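Local coordinates for hypothetical ntf2-like protein (PDB 3SBU) that is of unknown function but adopts an NTF2-like, cystatin-like fold and belongs to a family named only as a domain of unknown function, at residues T92-R97 and S225-A230; S111-W116 and N213-Q218. All blocks are in the same frame, centred on the assembly; numbering follows the deposited sequence.

Interaction 1. Residues T92-R97 and S225-A230; sequences TLLFDR and SHKILA
D96 and K227 extend alongside one another in the same direction, and a salt bridge joins them, K227 NZ to D96 OD1 at 2.9 Å. The ammonium group comes to the syn side of the carboxylate but 34° out of its plane. K227 CG lies 4.1 Å from L94 CD2, the two side chains meeting at about a right angle; beyond it the chain bends at chi2 (84°) and carries NZ out to the aspartate. The other carboxylate oxygen, D96 OD2, is taken by Q219 NE2 and D221 N, so both oxygens of this buried group are engaged.

Beneath this bridge strands 93-95 and 226-230 pair antiparallel. L93 with A230 and F95 with I228 are the hydrogen-bonded pairs, the shortest bond being I228 N to F95 O at 2.8 Å; L94 with L229 is the non-hydrogen-bonded pair between them. On the face of L93, F95, I228 and A230, the phenylalanine turns its ring edge to A230 CB, 4.2 Å from CE1. I228 CD1 reaches past the strand end to R97 C at 3.5 Å. On the other face L229 CD1 meets L94 CD2 at 4.1 Å and slants across T92, 3.7 Å from its CB.

Strand 226-230 continues the antiparallel sheet through strand 240-245, whose I241 and Y243 pack on I228. Helix 154-163 covers the opposite face, with F154 on L94 and K227 and F158 on L229.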
ATOM      1  N   THR A  92      16.594   4.438   7.721  1.00 42.41           N
ATOM      2  CA  THR A  92      16.217   3.361   8.615  1.00 39.60           C
ATOM      3  C   THR A  92      16.648   3.662  10.034  1.00 44.27           C
ATOM      4  O   THR A  92      17.594   4.421  10.257  1.00 45.67           O
ATOM      5  CB  THR A  92      16.796   1.989   8.136  1.00 45.43           C
ATOM      6  OG1 THR A  92      18.222   2.029   8.131  1.00 44.53           O
ATOM      7  CG2 THR A  92      16.344   1.594   6.742  1.00 42.94           C
ATOM      8  N   LEU A  93      15.928   3.060  10.991  1.00 39.29           N
ATOM      9  CA  LEU A  93      16.170   3.081  12.432  1.00 37.30           C
ATOM     10  C   LEU A  93      15.999   1.663  12.933  1.00 38.28           C
ATOM     11  O   LEU A  93      15.175   0.936  12.392  1.00 35.64           O
ATOM     12  CB  LEU A  93      15.224   4.031  13.198  1.00 36.83           C
ATOM     13  CG  LEU A  93      15.236   5.527  12.870  1.00 41.33           C
ATOM     14  CD1 LEU A  93      14.139   6.251  13.671  1.00 40.13           C
ATOM     15  CD2 LEU A  93      16.588   6.153  13.179  1.00 42.28           C
ATOM     16  N   LEU A  94      16.785   1.257  13.940  1.00 36.29           N
ATOM     17  CA  LEU A  94      16.713  -0.087  14.489  1.00 36.00           C
ATOM     18  C   LEU A  94      16.477  -0.065  15.966  1.00 37.07           C
ATOM     19  O   LEU A  94      17.081   0.733  16.686  1.00 38.79           O
ATOM     20  CB  LEU A  94      18.006  -0.872  14.200  1.00 37.68           C
ATOM     21  CG  LEU A  94      18.038  -1.564  12.845  1.00 46.20           C
ATOM     22  CD1 LEU A  94      19.469  -1.797  12.412  1.00 49.06           C
ATOM     23  CD2 LEU A  94      17.263  -2.882  12.889  1.00 48.98           C
ATOM     24  N   PHE A  95      15.628  -0.979  16.428  1.00 31.90           N
ATOM     25  CA  PHE A  95      15.268  -1.142  17.838  1.00 30.94           C
ATOM     26  C   PHE A  95      15.216  -2.633  18.161  1.00 34.11           C
ATOM     27  O   PHE A  95      15.078  -3.439  17.255  1.00 33.48           O
ATOM     28  CB  PHE A  95      13.859  -0.482  18.109  1.00 31.41           C
ATOM     29  CG  PHE A  95      13.737   0.957  17.674  1.00 31.71           C
ATOM     30  CD1 PHE A  95      13.354   1.281  16.367  1.00 32.17           C
ATOM     31  CD2 PHE A  95      14.040   1.987  18.551  1.00 32.26           C
ATOM     32  CE1 PHE A  95      13.286   2.618  15.942  1.00 33.59           C
ATOM     33  CE2 PHE A  95      13.981   3.328  18.131  1.00 36.19           C
ATOM     34  CZ  PHE A  95      13.604   3.635  16.824  1.00 34.57           C
ATOM     35  N   ASP A  96      15.243  -2.976  19.444  1.00 31.40           N
ATOM     36  CA  ASP A  96      15.092  -4.336  19.963  1.00 32.07           C
ATOM     37  C   ASP A  96      13.713  -4.533  20.571  1.00 35.80           C
ATOM     38  O   ASP A  96      13.280  -5.674  20.761  1.00 35.51           O
ATOM     39  CB  ASP A  96      16.113  -4.583  21.103  1.00 34.12           C
ATOM     40  CG  ASP A  96      17.549  -4.664  20.672  1.00 42.45           C
ATOM     41  OD1 ASP A  96      17.813  -4.541  19.450  1.00 43.69           O
ATOM     42  OD2 ASP A  96      18.412  -4.845  21.545  1.00 41.99           O
ATOM     43  N   ARG A  97      13.091  -3.420  21.005  1.00 31.22           N
ATOM     44  CA  ARG A  97      11.815  -3.374  21.728  1.00 30.59           C
ATOM     45  C   ARG A  97      11.000  -2.198  21.242  1.00 33.33           C
ATOM     46  O   ARG A  97      11.551  -1.122  21.068  1.00 33.62           O
ATOM     47  CB  ARG A  97      12.098  -3.202  23.229  1.00 32.54           C
ATOM     48  CG  ARG A  97      13.144  -4.130  23.808  1.00 43.82           C
ATOM     49  CD  ARG A  97      13.378  -3.871  25.268  1.00 42.42           C
ATOM     50  NE  ARG A  97      14.194  -2.677  25.479  1.00 33.49           N
ATOM     51  CZ  ARG A  97      14.942  -2.491  26.559  1.00 46.13           C
ATOM     52  NH1 ARG A  97      14.960  -3.402  27.531  1.00 35.30           N
ATOM     53  NH2 ARG A  97      15.677  -1.399  26.680  1.00 35.92           N
ATOM     54  N   SER A 225      16.234 -11.108  20.866  1.00 33.82           N
ATOM     55  CA  SER A 225      15.495 -12.040  20.004  1.00 32.47           C
ATOM     56  C   SER A 225      14.459 -11.318  19.098  1.00 37.74           C
ATOM     57  O   SER A 225      13.804 -11.962  18.280  1.00 38.50           O
ATOM     58  CB  SER A 225      14.832 -13.136  20.838  1.00 33.44           C
ATOM     59  OG  SER A 225      13.820 -12.596  21.661  1.00 43.14           O
ATOM     60  N   HIS A 226      14.311  -9.997  19.251  1.00 33.15           N
ATOM     61  CA  HIS A 226      13.516  -9.164  18.360  1.00 31.52           C
ATOM     62  C   HIS A 226      14.386  -8.110  17.759  1.00 34.99           C
ATOM     63  O   HIS A 226      15.318  -7.619  18.403  1.00 33.07           O
ATOM     64  CB  HIS A 226      12.341  -8.453  19.056  1.00 31.92           C
ATOM     65  CG  HIS A 226      11.139  -9.287  19.357  1.00 35.03           C
ATOM     66  ND1 HIS A 226      11.057 -10.629  19.021  1.00 37.76           N
ATOM     67  CD2 HIS A 226      10.021  -8.932  20.009  1.00 35.58           C
ATOM     68  CE1 HIS A 226       9.881 -11.034  19.459  1.00 36.45           C
ATOM     69  NE2 HIS A 226       9.220 -10.040  20.038  1.00 36.70           N
ATOM     70  N   LYS A 227      14.040  -7.714  16.539  1.00 33.97           N
ATOM     71  CA  LYS A 227      14.661  -6.612  15.823  1.00 33.47           C
ATOM     72  C   LYS A 227      13.566  -5.907  15.087  1.00 36.47           C
ATOM     73  O   LYS A 227      12.771  -6.545  14.402  1.00 35.38           O
ATOM     74  CB  LYS A 227      15.804  -7.067  14.899  1.00 35.05           C
ATOM     75  CG  LYS A 227      17.087  -6.268  15.136  1.00 52.34           C
ATOM     76  CD  LYS A 227      17.939  -6.808  16.290  1.00 55.96           C
ATOM     77  CE  LYS A 227      19.013  -5.812  16.659  1.00 66.41           C
ATOM     78  NZ  LYS A 227      19.713  -6.171  17.925  1.00 52.72           N
ATOM     79  N   ILE A 228      13.470  -4.610  15.296  1.00 33.21           N
ATOM     80  CA  ILE A 228      12.424  -3.765  14.720  1.00 33.29           C
ATOM     81  C   ILE A 228      13.074  -2.727  13.813  1.00 39.84           C
ATOM     82  O   ILE A 228      13.867  -1.909  14.272  1.00 40.67           O
ATOM     83  CB  ILE A 228      11.590  -3.123  15.846  1.00 35.92           C
ATOM     84  CG1 ILE A 228      11.061  -4.201  16.833  1.00 35.09           C
ATOM     85  CG2 ILE A 228      10.476  -2.164  15.256  1.00 35.00           C
ATOM     86  CD1 ILE A 228      10.527  -3.661  18.063  1.00 36.35           C
ATOM     87  N   LEU A 229      12.746  -2.782  12.520  1.00 36.20           N
ATOM     88  CA  LEU A 229      13.298  -1.900  11.529  1.00 35.89           C
ATOM     89  C   LEU A 229      12.247  -0.879  11.097  1.00 40.59           C
ATOM     90  O   LEU A 229      11.242  -1.244  10.486  1.00 40.95           O
ATOM     91  CB  LEU A 229      13.833  -2.735  10.344  1.00 36.00           C
ATOM     92  CG  LEU A 229      14.393  -1.970   9.138  1.00 42.29           C
ATOM     93  CD1 LEU A 229      15.725  -1.322   9.454  1.00 41.92           C
ATOM     94  CD2 LEU A 229      14.605  -2.918   7.976  1.00 42.38           C
ATOM     95  N   ALA A 230      12.483   0.392  11.411  1.00 36.26           N
ATOM     96  CA  ALA A 230      11.606   1.481  10.997  1.00 37.28           C
ATOM     97  C   ALA A 230      12.167   2.083   9.713  1.00 43.53           C
ATOM     98  O   ALA A 230      13.366   2.338   9.627  1.00 42.46           O
ATOM     99  CB  ALA A 230      11.488   2.540  12.097  1.00 37.96           C
TER
HETATM  100  O   HOH W   1      14.473  -7.967  21.891  1.00 37.07           O

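Interaction 2. Residues S111-W116 and N213-Q218; sequences SVQVEW and NINYGQ
N213 and E115 form a hydrogen-bonded pair of an antiparallel pairing in which strand 212-215 makes one of the two outermost strands, within this chain, of the mixed sheet of this NTF2-like fold. E115 N donates to N213 O at 2.7 Å, and N213 N returns a more bent bond to E115 O. The side chains lie alongside each other, but carboxylate and amide are turned 87° apart: N213 ND2 approaches E115 OE1 from above the carboxylate plane at a long 3.2 Å. The amide oxygen, OD1, accepts from L94 N, which helps to set the group's rotation. Two residues along, on the same face, Q113 and N215 also run side by side. Here N215 ND2 gives a nearly straight bond to Q113 OE1, 2.7 Å and 170° at the hydrogen, with the acceptor close to the asparagine's amide plane. Q113 is folded at chi2 (87°), which lays its amide back toward the S111 end of its own strand with OE1 turned to N215.

V114 and I214 occupy the other face. The closest apolar contact there is V112 CG1 to I214 CG2, a tight 3.5 Å, and I214 CG2 also lies over one face of the Y216 ring, toward its rim. F41 of helix 41-50 packs on V112, V114 and I214, and I45 adds to V114.

Further out, the turn after the strand is held by its own polar groups. Q218 donates from NE2 to I214 O and accepts at OE1 from Y216 N, so its amide grips the backbone on both sides of N215. Y216 OH is hydrogen-bonded to D42 OD1. A water gives hydrogen bonds to S111 O and N215 O, while N215 OD1 closes an Asx turn by accepting from G217 N at 2.9 Å.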
ATOM      1  N   SER A 111      23.614  13.955  23.400  1.00 66.01           N
ATOM      2  CA  SER A 111      24.567  13.139  22.654  1.00 65.29           C
ATOM      3  C   SER A 111      23.786  12.077  21.876  1.00 63.83           C
ATOM      4  O   SER A 111      22.981  11.342  22.451  1.00 61.65           O
ATOM      5  CB  SER A 111      25.644  12.536  23.556  1.00 71.08           C
ATOM      6  OG  SER A 111      25.160  11.456  24.334  1.00 83.90           O
ATOM      7  N   VAL A 112      23.941  12.095  20.542  1.00 56.69           N
ATOM      8  CA  VAL A 112      23.270  11.208  19.591  1.00 51.81           C
ATOM      9  C   VAL A 112      24.317  10.721  18.581  1.00 56.82           C
ATOM     10  O   VAL A 112      25.226  11.475  18.235  1.00 60.04           O
ATOM     11  CB  VAL A 112      22.077  11.933  18.892  1.00 53.76           C
ATOM     12  CG1 VAL A 112      21.444  11.056  17.832  1.00 51.49           C
ATOM     13  CG2 VAL A 112      21.018  12.386  19.897  1.00 52.61           C
ATOM     14  N   GLN A 113      24.200   9.478  18.110  1.00 49.83           N
ATOM     15  CA  GLN A 113      25.113   8.962  17.099  1.00 49.33           C
ATOM     16  C   GLN A 113      24.353   8.542  15.873  1.00 51.53           C
ATOM     17  O   GLN A 113      23.253   8.009  15.980  1.00 49.52           O
ATOM     18  CB  GLN A 113      25.967   7.783  17.604  1.00 49.60           C
ATOM     19  CG  GLN A 113      26.856   8.111  18.796  1.00 58.70           C
ATOM     20  CD  GLN A 113      26.115   7.916  20.097  1.00 69.19           C
ATOM     21  OE1 GLN A 113      25.523   6.870  20.334  1.00 61.78           O
ATOM     22  NE2 GLN A 113      26.092   8.931  20.946  1.00 59.31           N
ATOM     23  N   VAL A 114      24.942   8.790  14.703  1.00 48.53           N
ATOM     24  CA  VAL A 114      24.408   8.351  13.422  1.00 46.66           C
ATOM     25  C   VAL A 114      25.295   7.200  12.982  1.00 48.65           C
ATOM     26  O   VAL A 114      26.514   7.258  13.152  1.00 48.78           O
ATOM     27  CB  VAL A 114      24.289   9.489  12.386  1.00 52.26           C
ATOM     28  CG1 VAL A 114      23.854   8.945  11.020  1.00 51.80           C
ATOM     29  CG2 VAL A 114      23.299  10.551  12.874  1.00 51.66           C
ATOM     30  N   GLU A 115      24.677   6.120  12.507  1.00 44.29           N
ATOM     31  CA  GLU A 115      25.413   4.916  12.097  1.00 44.45           C
ATOM     32  C   GLU A 115      25.119   4.487  10.687  1.00 49.33           C
ATOM     33  O   GLU A 115      23.978   4.581  10.238  1.00 49.63           O
ATOM     34  CB  GLU A 115      25.088   3.703  13.003  1.00 43.72           C
ATOM     35  CG  GLU A 115      25.192   3.936  14.506  1.00 52.99           C
ATOM     36  CD  GLU A 115      24.432   2.981  15.413  1.00 66.03           C
ATOM     37  OE1 GLU A 115      23.846   1.991  14.912  1.00 52.40           O
ATOM     38  OE2 GLU A 115      24.399   3.246  16.636  1.00 60.84           O
ATOM     39  N   TRP A 116      26.161   4.015   9.988  1.00 45.27           N
ATOM     40  CA  TRP A 116      26.033   3.291   8.743  1.00 45.47           C
ATOM     41  C   TRP A 116      26.379   1.856   9.087  1.00 49.76           C
ATOM     42  O   TRP A 116      27.452   1.610   9.647  1.00 50.14           O
ATOM     43  CB  TRP A 116      26.960   3.816   7.631  1.00 46.25           C
ATOM     44  CG  TRP A 116      26.532   5.093   6.967  1.00 49.04           C
ATOM     45  CD1 TRP A 116      27.285   6.221   6.818  1.00 54.03           C
ATOM     46  CD2 TRP A 116      25.318   5.320   6.228  1.00 48.81           C
ATOM     47  NE1 TRP A 116      26.598   7.155   6.074  1.00 54.95           N
ATOM     48  CE2 TRP A 116      25.380   6.638   5.715  1.00 54.95           C
ATOM     49  CE3 TRP A 116      24.164   4.554   5.981  1.00 48.26           C
ATOM     50  CZ2 TRP A 116      24.348   7.196   4.938  1.00 54.64           C
ATOM     51  CZ3 TRP A 116      23.136   5.116   5.224  1.00 50.36           C
ATOM     52  CH2 TRP A 116      23.232   6.421   4.716  1.00 53.32           C
ATOM     53  N   ASN A 213      21.167   4.049  11.096  1.00 44.35           N
ATOM     54  CA  ASN A 213      20.603   3.980  12.419  1.00 42.07           C
ATOM     55  C   ASN A 213      20.959   5.250  13.106  1.00 45.33           C
ATOM     56  O   ASN A 213      21.967   5.882  12.782  1.00 45.28           O
ATOM     57  CB  ASN A 213      21.045   2.737  13.216  1.00 43.07           C
ATOM     58  CG  ASN A 213      20.181   2.468  14.421  1.00 59.15           C
ATOM     59  OD1 ASN A 213      19.024   2.927  14.528  1.00 44.34           O
ATOM     60  ND2 ASN A 213      20.696   1.657  15.326  1.00 64.52           N
ATOM     61  N   ILE A 214      20.072   5.693  13.983  1.00 40.39           N
ATOM     62  CA  ILE A 214      20.300   6.852  14.814  1.00 40.41           C
ATOM     63  C   ILE A 214      20.152   6.361  16.235  1.00 45.60           C
ATOM     64  O   ILE A 214      19.150   5.732  16.549  1.00 44.96           O
ATOM     65  CB  ILE A 214      19.408   8.062  14.480  1.00 42.39           C
ATOM     66  CG1 ILE A 214      19.561   8.484  13.005  1.00 43.58           C
ATOM     67  CG2 ILE A 214      19.700   9.204  15.445  1.00 41.07           C
ATOM     68  CD1 ILE A 214      18.564   9.576  12.528  1.00 46.40           C
ATOM     69  N   ASN A 215      21.172   6.575  17.070  1.00 45.63           N
ATOM     70  CA  ASN A 215      21.106   6.111  18.437  1.00 45.04           C
ATOM     71  C   ASN A 215      20.527   7.190  19.312  1.00 47.97           C
ATOM     72  O   ASN A 215      21.214   8.137  19.686  1.00 49.78           O
ATOM     73  CB  ASN A 215      22.479   5.605  18.953  1.00 48.96           C
ATOM     74  CG  ASN A 215      22.413   5.177  20.395  1.00 66.37           C
ATOM     75  OD1 ASN A 215      21.430   4.649  20.847  1.00 51.90           O
ATOM     76  ND2 ASN A 215      23.419   5.461  21.183  1.00 62.32           N
ATOM     77  N   TYR A 216      19.257   7.032  19.678  1.00 42.03           N
ATOM     78  CA  TYR A 216      18.590   7.935  20.592  1.00 41.12           C
ATOM     79  C   TYR A 216      18.676   7.382  22.037  1.00 46.71           C
ATOM     80  O   TYR A 216      17.998   7.901  22.926  1.00 47.10           O
ATOM     81  CB  TYR A 216      17.115   8.113  20.177  1.00 40.88           C
ATOM     82  CG  TYR A 216      16.895   8.666  18.782  1.00 40.77           C
ATOM     83  CD1 TYR A 216      16.905  10.037  18.548  1.00 43.79           C
ATOM     84  CD2 TYR A 216      16.528   7.828  17.729  1.00 39.29           C
ATOM     85  CE1 TYR A 216      16.622  10.556  17.283  1.00 43.56           C
ATOM     86  CE2 TYR A 216      16.257   8.335  16.457  1.00 40.11           C
ATOM     87  CZ  TYR A 216      16.300   9.697  16.242  1.00 48.78           C
ATOM     88  OH  TYR A 216      16.015  10.171  14.988  1.00 53.31           O
ATOM     89  N   GLY A 217      19.468   6.319  22.233  1.00 43.30           N
ATOM     90  CA  GLY A 217      19.576   5.611  23.508  1.00 43.64           C
ATOM     91  C   GLY A 217      18.822   4.276  23.551  1.00 45.00           C
ATOM     92  O   GLY A 217      18.771   3.637  24.599  1.00 44.03           O
ATOM     93  N   GLN A 218      18.251   3.819  22.415  1.00 39.02           N
ATOM     94  CA  GLN A 218      17.551   2.539  22.368  1.00 37.53           C
ATOM     95  C   GLN A 218      18.521   1.367  22.499  1.00 41.00           C
ATOM     96  O   GLN A 218      19.611   1.412  21.965  1.00 40.85           O
ATOM     97  CB  GLN A 218      16.687   2.375  21.084  1.00 37.69           C
ATOM     98  CG  GLN A 218      17.469   2.191  19.751  1.00 33.24           C
ATOM     99  CD  GLN A 218      17.740   3.505  19.071  1.00 42.87           C
ATOM    100  OE1 GLN A 218      17.911   4.560  19.703  1.00 36.85           O
ATOM    101  NE2 GLN A 218      17.842   3.450  17.748  1.00 32.20           N
TER
HETATM  102  O   HOH W   2      21.988   8.783  22.269  1.00 55.98           O

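In the fold
Interactions 1 and 2 have their centres 13 Å apart, yet they meet directly, because the strand at 93-95 lies beside the segment 213-218. N213 OD1 probably accepts from L94 N at 2.9 Å, and Q218 NE2 probably donates to L94 O at 3.0 Å, so two side-chain amides bind the backbone of one leucine. L93 CD2 packs against I214 N at 3.6 Å. In this way the mixed sheet of interaction 2 is stitched to the antiparallel sheet of interaction 1. A bound glycerol lies about 4 Å from the A230 side chain, and a glycerol is likewise about 4 Å from that of E115, probably carried over from crystallisation, although small polyols can settle in pockets.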